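Local coordinates for probable glutathione S-transferase (Pseudomonas aeruginosa, PDB 6JWK), which probably isomerises maleylpyruvate as a glutathione-dependent enzyme of the zeta class of the glutathione S-transferase superfamily, at residues A140-F154 and P183-L197. Residues are numbered along the deposited sequence; the frame is centred on the assembly and turned at random.
Sequences AAAETLLNRHRRGAF and PYPALLELEGRCLAL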
ATOM      1  N   ALA B 140      13.376   9.912   4.557  1.00 21.67           N
ATOM      2  CA  ALA B 140      13.971  11.044   3.821  1.00 23.20           C
ATOM      3  C   ALA B 140      13.005  11.504   2.726  1.00 22.50           C
ATOM      4  O   ALA B 140      12.843  12.722   2.520  1.00 20.58           O
ATOM      5  CB  ALA B 140      15.309  10.648   3.233  1.00 27.81           C
ATOM      6  N   ALA B 141      12.370  10.555   2.040  1.00 19.78           N
ATOM      7  CA  ALA B 141      11.420  10.873   0.950  1.00 21.67           C
ATOM      8  C   ALA B 141      10.155  11.463   1.580  1.00 18.72           C
ATOM      9  O   ALA B 141       9.638  12.422   1.023  1.00 20.60           O
ATOM     10  CB  ALA B 141      11.134   9.628   0.100  1.00 22.81           C
ATOM     11  N   ALA B 142       9.722  10.954   2.737  1.00 17.82           N
ATOM     12  CA  ALA B 142       8.480  11.396   3.435  1.00 18.96           C
ATOM     13  C   ALA B 142       8.649  12.856   3.889  1.00 19.27           C
ATOM     14  O   ALA B 142       7.755  13.641   3.694  1.00 17.78           O
ATOM     15  CB  ALA B 142       8.185  10.491   4.617  1.00 19.71           C
ATOM     16  N   GLU B 143       9.808  13.182   4.445  1.00 20.83           N
ATOM     17  CA  GLU B 143      10.158  14.565   4.921  1.00 19.85           C
ATOM     18  C   GLU B 143       9.995  15.495   3.716  1.00 20.84           C
ATOM     19  O   GLU B 143       9.343  16.523   3.844  1.00 21.58           O
ATOM     20  CB  GLU B 143      11.578  14.542   5.509  1.00 22.15           C
ATOM     21  CG  GLU B 143      12.133  15.904   5.908  1.00 22.34           C
ATOM     22  CD  GLU B 143      11.677  16.405   7.271  1.00 25.97           C
ATOM     23  OE1 GLU B 143      10.905  15.638   7.949  1.00 24.07           O
ATOM     24  OE2 GLU B 143      12.056  17.569   7.666  1.00 23.49           O
ATOM     25  N   THR B 144      10.535  15.138   2.551  1.00 20.87           N
ATOM     26  CA  THR B 144      10.457  15.975   1.319  1.00 20.96           C
ATOM     27  C   THR B 144       9.006  16.120   0.857  1.00 22.76           C
ATOM     28  O   THR B 144       8.577  17.272   0.548  1.00 22.17           O
ATOM     29  CB  THR B 144      11.358  15.401   0.204  1.00 24.83           C
ATOM     30  OG1 THR B 144      12.662  15.513   0.738  1.00 23.58           O
ATOM     31  CG2 THR B 144      11.287  16.150  -1.104  1.00 25.99           C
ATOM     32  N   LEU B 145       8.221  15.034   0.851  1.00 20.10           N
ATOM     33  CA  LEU B 145       6.814  15.164   0.382  1.00 19.96           C
ATOM     34  C   LEU B 145       6.057  16.087   1.345  1.00 17.55           C
ATOM     35  O   LEU B 145       5.192  16.807   0.896  1.00 19.25           O
ATOM     36  CB  LEU B 145       6.136  13.782   0.285  1.00 20.06           C
ATOM     37  CG  LEU B 145       6.721  12.856  -0.780  1.00 22.14           C
ATOM     38  CD1 LEU B 145       5.991  11.535  -0.720  1.00 22.53           C
ATOM     39  CD2 LEU B 145       6.675  13.419  -2.202  1.00 22.90           C
ATOM     40  N   LEU B 146       6.273  15.940   2.648  1.00 18.64           N
ATOM     41  CA  LEU B 146       5.580  16.776   3.661  1.00 19.83           C
ATOM     42  C   LEU B 146       5.942  18.240   3.399  1.00 20.28           C
ATOM     43  O   LEU B 146       5.018  19.045   3.277  1.00 24.47           O
ATOM     44  CB  LEU B 146       5.964  16.339   5.079  1.00 19.62           C
ATOM     45  CG  LEU B 146       5.370  17.173   6.205  1.00 18.65           C
ATOM     46  CD1 LEU B 146       3.851  17.132   6.171  1.00 18.96           C
ATOM     47  CD2 LEU B 146       5.905  16.705   7.550  1.00 18.49           C
ATOM     48  N   ASN B 147       7.225  18.538   3.275  1.00 21.69           N
ATOM     49  CA  ASN B 147       7.718  19.924   3.025  1.00 23.73           C
ATOM     50  C   ASN B 147       7.180  20.500   1.723  1.00 22.86           C
ATOM     51  O   ASN B 147       6.842  21.671   1.734  1.00 22.69           O
ATOM     52  CB  ASN B 147       9.229  20.002   2.950  1.00 24.12           C
ATOM     53  CG  ASN B 147       9.846  19.883   4.316  1.00 28.20           C
ATOM     54  OD1 ASN B 147       9.249  20.323   5.294  1.00 26.61           O
ATOM     55  ND2 ASN B 147      11.030  19.291   4.376  1.00 27.72           N
ATOM     56  N   ARG B 148       7.021  19.705   0.662  1.00 24.83           N
ATOM     57  CA  ARG B 148       6.621  20.211  -0.678  1.00 26.00           C
ATOM     58  C   ARG B 148       5.123  20.208  -0.886  1.00 25.04           C
ATOM     59  O   ARG B 148       4.665  21.035  -1.661  1.00 27.49           O
ATOM     60  CB  ARG B 148       7.290  19.400  -1.795  1.00 32.26           C
ATOM     61  CG  ARG B 148       8.795  19.521  -1.661  1.00 38.19           C
ATOM     62  CD  ARG B 148       9.555  19.418  -2.931  1.00 40.88           C
ATOM     63  NE  ARG B 148      10.936  19.760  -2.669  1.00 40.06           N
ATOM     64  CZ  ARG B 148      11.884  19.709  -3.578  1.00 44.93           C
ATOM     65  NH1 ARG B 148      11.568  19.395  -4.820  1.00 45.35           N
ATOM     66  NH2 ARG B 148      13.121  20.045  -3.264  1.00 47.16           N
ATOM     67  N   HIS B 149       4.345  19.346  -0.239  1.00 23.17           N
ATOM     68  CA  HIS B 149       2.936  19.183  -0.669  1.00 23.27           C
ATOM     69  C   HIS B 149       1.919  19.444   0.441  1.00 21.26           C
ATOM     70  O   HIS B 149       0.725  19.388   0.130  1.00 23.85           O
ATOM     71  CB  HIS B 149       2.735  17.792  -1.291  1.00 24.84           C
ATOM     72  CG  HIS B 149       3.569  17.570  -2.512  1.00 31.19           C
ATOM     73  ND1 HIS B 149       4.088  16.320  -2.844  1.00 38.04           N
ATOM     74  CD2 HIS B 149       3.966  18.419  -3.491  1.00 30.70           C
ATOM     75  CE1 HIS B 149       4.806  16.440  -3.959  1.00 39.27           C
ATOM     76  NE2 HIS B 149       4.776  17.722  -4.358  1.00 32.54           N
ATOM     77  N   ARG B 150       2.338  19.577   1.690  1.00 20.49           N
ATOM     78  CA  ARG B 150       1.373  19.769   2.795  1.00 20.05           C
ATOM     79  C   ARG B 150       0.455  20.960   2.506  1.00 19.64           C
ATOM     80  O   ARG B 150       0.882  21.928   1.839  1.00 20.10           O
ATOM     81  CB  ARG B 150       2.054  19.972   4.140  1.00 19.84           C
ATOM     82  CG  ARG B 150       2.687  21.351   4.316  1.00 21.35           C
ATOM     83  CD  ARG B 150       3.654  21.331   5.467  1.00 21.39           C
ATOM     84  NE  ARG B 150       3.021  20.929   6.715  1.00 19.53           N
ATOM     85  CZ  ARG B 150       3.685  20.570   7.808  1.00 19.90           C
ATOM     86  NH1 ARG B 150       4.997  20.514   7.834  1.00 18.20           N
ATOM     87  NH2 ARG B 150       3.025  20.238   8.882  1.00 20.09           N
ATOM     88  N   ARG B 151      -0.770  20.907   2.987  1.00 21.17           N
ATOM     89  CA  ARG B 151      -1.732  22.012   2.783  1.00 23.18           C
ATOM     90  C   ARG B 151      -1.809  22.896   4.026  1.00 23.75           C
ATOM     91  O   ARG B 151      -2.373  23.980   3.922  1.00 23.63           O
ATOM     92  CB  ARG B 151      -3.091  21.457   2.368  1.00 27.29           C
ATOM     93  CG  ARG B 151      -3.045  20.693   1.050  1.00 31.04           C
ATOM     94  CD  ARG B 151      -2.933  21.676  -0.112  1.00 34.21           C
ATOM     95  NE  ARG B 151      -2.195  21.145  -1.244  1.00 34.56           N
ATOM     96  CZ  ARG B 151      -1.929  21.835  -2.342  1.00 35.32           C
ATOM     97  NH1 ARG B 151      -2.351  23.095  -2.418  1.00 32.47           N
ATOM     98  NH2 ARG B 151      -1.213  21.277  -3.321  1.00 36.03           N
ATOM     99  N   GLY B 152      -1.324  22.430   5.174  1.00 23.51           N
ATOM    100  CA  GLY B 152      -1.560  23.107   6.465  1.00 23.22           C
ATOM    101  C   GLY B 152      -0.707  22.543   7.583  1.00 19.50           C
ATOM    102  O   GLY B 152       0.390  22.000   7.305  1.00 19.77           O
ATOM    103  N   ALA B 153      -1.168  22.786   8.803  1.00 20.05           N
ATOM    104  CA  ALA B 153      -0.551  22.345  10.072  1.00 19.88           C
ATOM    105  C   ALA B 153      -0.415  20.837   9.960  1.00 20.31           C
ATOM    106  O   ALA B 153       0.590  20.306  10.403  1.00 17.62           O
ATOM    107  CB  ALA B 153      -1.407  22.717  11.255  1.00 21.02           C
ATOM    108  N   PHE B 154      -1.423  20.213   9.363  1.00 19.88           N
ATOM    109  CA  PHE B 154      -1.384  18.775   8.982  1.00 20.69           C
ATOM    110  C   PHE B 154      -1.241  18.692   7.465  1.00 20.78           C
ATOM    111  O   PHE B 154      -1.426  19.701   6.762  1.00 22.17           O
ATOM    112  CB  PHE B 154      -2.621  18.038   9.496  1.00 19.81           C
ATOM    113  CG  PHE B 154      -2.853  18.203  10.977  1.00 22.47           C
ATOM    114  CD1 PHE B 154      -2.245  17.344  11.882  1.00 21.38           C
ATOM    115  CD2 PHE B 154      -3.552  19.314  11.464  1.00 21.68           C
ATOM    116  CE1 PHE B 154      -2.427  17.518  13.241  1.00 22.11           C
ATOM    117  CE2 PHE B 154      -3.765  19.463  12.821  1.00 25.29           C
ATOM    118  CZ  PHE B 154      -3.201  18.568  13.705  1.00 23.84           C
ATOM    119  N   PRO B 183      17.352  13.617  11.149  1.00 22.42           N
ATOM    120  CA  PRO B 183      17.195  14.141   9.790  1.00 22.95           C
ATOM    121  C   PRO B 183      15.751  14.461   9.344  1.00 24.76           C
ATOM    122  O   PRO B 183      15.581  15.030   8.270  1.00 21.99           O
ATOM    123  CB  PRO B 183      17.829  13.088   8.872  1.00 25.51           C
ATOM    124  CG  PRO B 183      18.645  12.212   9.829  1.00 25.70           C
ATOM    125  CD  PRO B 183      17.929  12.272  11.177  1.00 22.69           C
ATOM    126  N   TYR B 184      14.729  14.237  10.183  1.00 22.24           N
ATOM    127  CA  TYR B 184      13.318  14.480   9.758  1.00 20.72           C
ATOM    128  C   TYR B 184      12.633  15.483  10.699  1.00 21.02           C
ATOM    129  O   TYR B 184      11.586  15.181  11.325  1.00 21.12           O
ATOM    130  CB  TYR B 184      12.600  13.129   9.630  1.00 21.65           C
ATOM    131  CG  TYR B 184      13.499  12.011   9.158  1.00 22.23           C
ATOM    132  CD1 TYR B 184      14.024  11.992   7.869  1.00 22.55           C
ATOM    133  CD2 TYR B 184      13.941  11.035  10.051  1.00 25.05           C
ATOM    134  CE1 TYR B 184      14.936  11.019   7.466  1.00 22.66           C
ATOM    135  CE2 TYR B 184      14.820  10.039   9.654  1.00 23.43           C
ATOM    136  CZ  TYR B 184      15.303  10.021   8.356  1.00 23.73           C
ATOM    137  OH  TYR B 184      16.231   9.069   8.037  1.00 24.00           O
ATOM    138  N   PRO B 185      13.107  16.758  10.781  1.00 22.76           N
ATOM    139  CA  PRO B 185      12.495  17.709  11.720  1.00 20.95           C
ATOM    140  C   PRO B 185      11.023  18.015  11.399  1.00 20.14           C
ATOM    141  O   PRO B 185      10.211  18.117  12.320  1.00 22.13           O
ATOM    142  CB  PRO B 185      13.421  18.951  11.664  1.00 20.68           C
ATOM    143  CG  PRO B 185      14.040  18.859  10.262  1.00 23.82           C
ATOM    144  CD  PRO B 185      14.231  17.358  10.025  1.00 20.89           C
ATOM    145  N   ALA B 186      10.640  18.098  10.125  1.00 20.21           N
ATOM    146  CA  ALA B 186       9.229  18.379   9.794  1.00 20.64           C
ATOM    147  C   ALA B 186       8.399  17.146  10.227  1.00 20.19           C
ATOM    148  O   ALA B 186       7.269  17.338  10.753  1.00 18.68           O
ATOM    149  CB  ALA B 186       9.031  18.769   8.325  1.00 19.84           C
ATOM    150  N   LEU B 187       8.894  15.922  10.030  1.00 18.61           N
ATOM    151  CA  LEU B 187       8.103  14.722  10.447  1.00 21.05           C
ATOM    152  C   LEU B 187       7.935  14.744  11.978  1.00 18.98           C
ATOM    153  O   LEU B 187       6.788  14.541  12.467  1.00 20.28           O
ATOM    154  CB  LEU B 187       8.769  13.413   9.996  1.00 19.17           C
ATOM    155  CG  LEU B 187       8.896  13.136   8.491  1.00 21.52           C
ATOM    156  CD1 LEU B 187       9.439  11.724   8.275  1.00 21.99           C
ATOM    157  CD2 LEU B 187       7.578  13.325   7.734  1.00 22.30           C
ATOM    158  N   LEU B 188       9.010  15.044  12.716  1.00 19.83           N
ATOM    159  CA  LEU B 188       8.959  15.126  14.193  1.00 20.68           C
ATOM    160  C   LEU B 188       7.956  16.214  14.622  1.00 20.24           C
ATOM    161  O   LEU B 188       7.128  15.958  15.507  1.00 21.29           O
ATOM    162  CB  LEU B 188      10.353  15.339  14.805  1.00 21.18           C
ATOM    163  CG  LEU B 188      11.309  14.185  14.580  1.00 23.90           C
ATOM    164  CD1 LEU B 188      12.710  14.525  15.080  1.00 25.21           C
ATOM    165  CD2 LEU B 188      10.785  12.915  15.236  1.00 24.58           C
ATOM    166  N   GLU B 189       7.944  17.340  13.966  1.00 19.61           N
ATOM    167  CA  GLU B 189       7.039  18.431  14.354  1.00 22.03           C
ATOM    168  C   GLU B 189       5.590  17.980  14.097  1.00 22.30           C
ATOM    169  O   GLU B 189       4.701  18.246  14.946  1.00 19.59           O
ATOM    170  CB  GLU B 189       7.424  19.695  13.588  1.00 24.51           C
ATOM    171  CG  GLU B 189       6.440  20.825  13.769  1.00 30.45           C
ATOM    172  CD  GLU B 189       6.752  21.996  12.862  1.00 40.16           C
ATOM    173  OE1 GLU B 189       6.628  21.848  11.603  1.00 40.66           O
ATOM    174  OE2 GLU B 189       7.171  23.018  13.406  1.00 38.21           O
ATOM    175  N   LEU B 190       5.328  17.334  12.955  1.00 19.85           N
ATOM    176  CA  LEU B 190       3.941  16.909  12.649  1.00 19.57           C
ATOM    177  C   LEU B 190       3.528  15.872  13.685  1.00 20.46           C
ATOM    178  O   LEU B 190       2.399  15.902  14.160  1.00 17.66           O
ATOM    179  CB  LEU B 190       3.906  16.350  11.232  1.00 18.93           C
ATOM    180  CG  LEU B 190       2.589  15.752  10.757  1.00 20.45           C
ATOM    181  CD1 LEU B 190       1.464  16.756  10.907  1.00 19.58           C
ATOM    182  CD2 LEU B 190       2.729  15.250   9.311  1.00 20.31           C
ATOM    183  N   GLU B 191       4.434  14.958  13.990  1.00 19.38           N
ATOM    184  CA  GLU B 191       4.154  13.922  14.995  1.00 21.14           C
ATOM    185  C   GLU B 191       3.750  14.593  16.309  1.00 19.20           C
ATOM    186  O   GLU B 191       2.756  14.155  16.892  1.00 20.12           O
ATOM    187  CB  GLU B 191       5.361  13.019  15.149  1.00 20.89           C
ATOM    188  CG  GLU B 191       5.159  11.952  16.200  1.00 22.64           C
ATOM    189  CD  GLU B 191       6.437  11.201  16.561  1.00 24.07           C
ATOM    190  OE1 GLU B 191       7.493  11.786  16.389  1.00 22.37           O
ATOM    191  OE2 GLU B 191       6.364   9.990  16.993  1.00 23.30           O
ATOM    192  N   GLY B 192       4.496  15.607  16.757  1.00 20.22           N
ATOM    193  CA  GLY B 192       4.203  16.341  18.009  1.00 20.34           C
ATOM    194  C   GLY B 192       2.844  17.006  17.943  1.00 21.26           C
ATOM    195  O   GLY B 192       2.077  16.889  18.918  1.00 23.48           O
ATOM    196  N   ARG B 193       2.468  17.602  16.806  1.00 20.08           N
ATOM    197  CA  ARG B 193       1.123  18.201  16.699  1.00 20.07           C
ATOM    198  C   ARG B 193       0.044  17.134  16.864  1.00 20.82           C
ATOM    199  O   ARG B 193      -0.999  17.431  17.450  1.00 19.67           O
ATOM    200  CB  ARG B 193       0.841  18.890  15.367  1.00 24.78           C
ATOM    201  CG  ARG B 193       1.667  20.134  15.180  1.00 32.03           C
ATOM    202  CD  ARG B 193       1.264  20.963  13.980  1.00 37.02           C
ATOM    203  NE  ARG B 193       2.392  21.869  13.911  1.00 35.49           N
ATOM    204  CZ  ARG B 193       2.926  22.329  12.802  1.00 44.99           C
ATOM    205  NH1 ARG B 193       2.464  21.941  11.628  1.00 45.94           N
ATOM    206  NH2 ARG B 193       3.918  23.197  12.874  1.00 41.38           N
ATOM    207  N   CYS B 194       0.219  15.979  16.259  1.00 18.96           N
ATOM    208  CA  CYS B 194      -0.760  14.856  16.405  1.00 18.48           C
ATOM    209  C   CYS B 194      -0.858  14.356  17.858  1.00 18.21           C
ATOM    210  O   CYS B 194      -1.986  14.224  18.380  1.00 17.30           O
ATOM    211  CB  CYS B 194      -0.324  13.722  15.491  1.00 20.18           C
ATOM    212  SG  CYS B 194      -0.480  14.148  13.736  1.00 19.72           S
ATOM    213  N   LEU B 195       0.275  14.033  18.481  1.00 19.69           N
ATOM    214  CA  LEU B 195       0.320  13.439  19.844  1.00 21.94           C
ATOM    215  C   LEU B 195      -0.197  14.430  20.895  1.00 21.38           C
ATOM    216  O   LEU B 195      -0.562  13.963  21.993  1.00 20.50           O
ATOM    217  CB  LEU B 195       1.727  12.996  20.199  1.00 20.72           C
ATOM    218  CG  LEU B 195       2.314  11.946  19.260  1.00 24.72           C
ATOM    219  CD1 LEU B 195       3.684  11.509  19.728  1.00 25.92           C
ATOM    220  CD2 LEU B 195       1.418  10.738  19.183  1.00 23.48           C
ATOM    221  N   ALA B 196      -0.288  15.725  20.575  1.00 20.69           N
ATOM    222  CA  ALA B 196      -0.894  16.712  21.510  1.00 23.60           C
ATOM    223  C   ALA B 196      -2.412  16.574  21.503  1.00 23.91           C
ATOM    224  O   ALA B 196      -3.061  17.212  22.317  1.00 23.67           O
ATOM    225  CB  ALA B 196      -0.514  18.122  21.156  1.00 23.82           C
ATOM    226  N   LEU B 197      -2.974  15.880  20.520  1.00 22.95           N
ATOM    227  CA  LEU B 197      -4.433  15.782  20.377  1.00 22.55           C
ATOM    228  C   LEU B 197      -4.953  14.594  21.206  1.00 25.46           C
ATOM    229  O   LEU B 197      -4.372  13.507  21.136  1.00 20.75           O
ATOM    230  CB  LEU B 197      -4.790  15.595  18.904  1.00 24.98           C
ATOM    231  CG  LEU B 197      -4.430  16.764  17.978  1.00 23.39           C
ATOM    232  CD1 LEU B 197      -4.772  16.377  16.555  1.00 24.41           C
ATOM    233  CD2 LEU B 197      -5.165  18.041  18.385  1.00 26.43           C
TER
HETATM  234  O   HOH W   1       5.859  19.641  10.349  1.00 23.41           O
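Glu143 of helix 124-149 reaches the N-terminus of helix 185-195, joining two helices of the all-helical C-terminal domain of the glutathione S-transferase fold; the segment axes cross at 72°. Its carboxylate binds two consecutive first-turn amides. Glu143 OE2 accepts from Ala186 N through its syn lone pair at 2.9 Å, the N-H...O angle being 161°, and Glu143 OE1 accepts from Leu187 N at 2.9 Å, also on the syn side but somewhat out of plane. With CG anti to the backbone N and a bend at chi2 (82°), the chain turns its acid into the amino end of the helix, whose dipole would probably stabilise a negative charge. Farther along the same helix, Leu146 packs CD2 on Leu187 CD2 and CD1 on Leu190 CD2. Leu146 CD1 also lies over the centre of one face of the Arg150 guanidinium. Past the helix end, Arg150 donates from NE to Gly152 O, from NH2 to Ala153 O and from NH1 to water 1, which donates to Ala186 O and Glu189 OE1 and so bridges the segments. Phe154 lies against Leu190 and Leu197 and meets Cys194 SG at its ring edge, while Glu164 of helix 162-176 touches Phe154, Leu190 and Cys194. Ala153 O takes a second donor, Arg193 NH1, at 2.8 Å: this N-H arrives in the carbonyl plane on a lone pair, whereas Arg150 NH2 comes from above that plane.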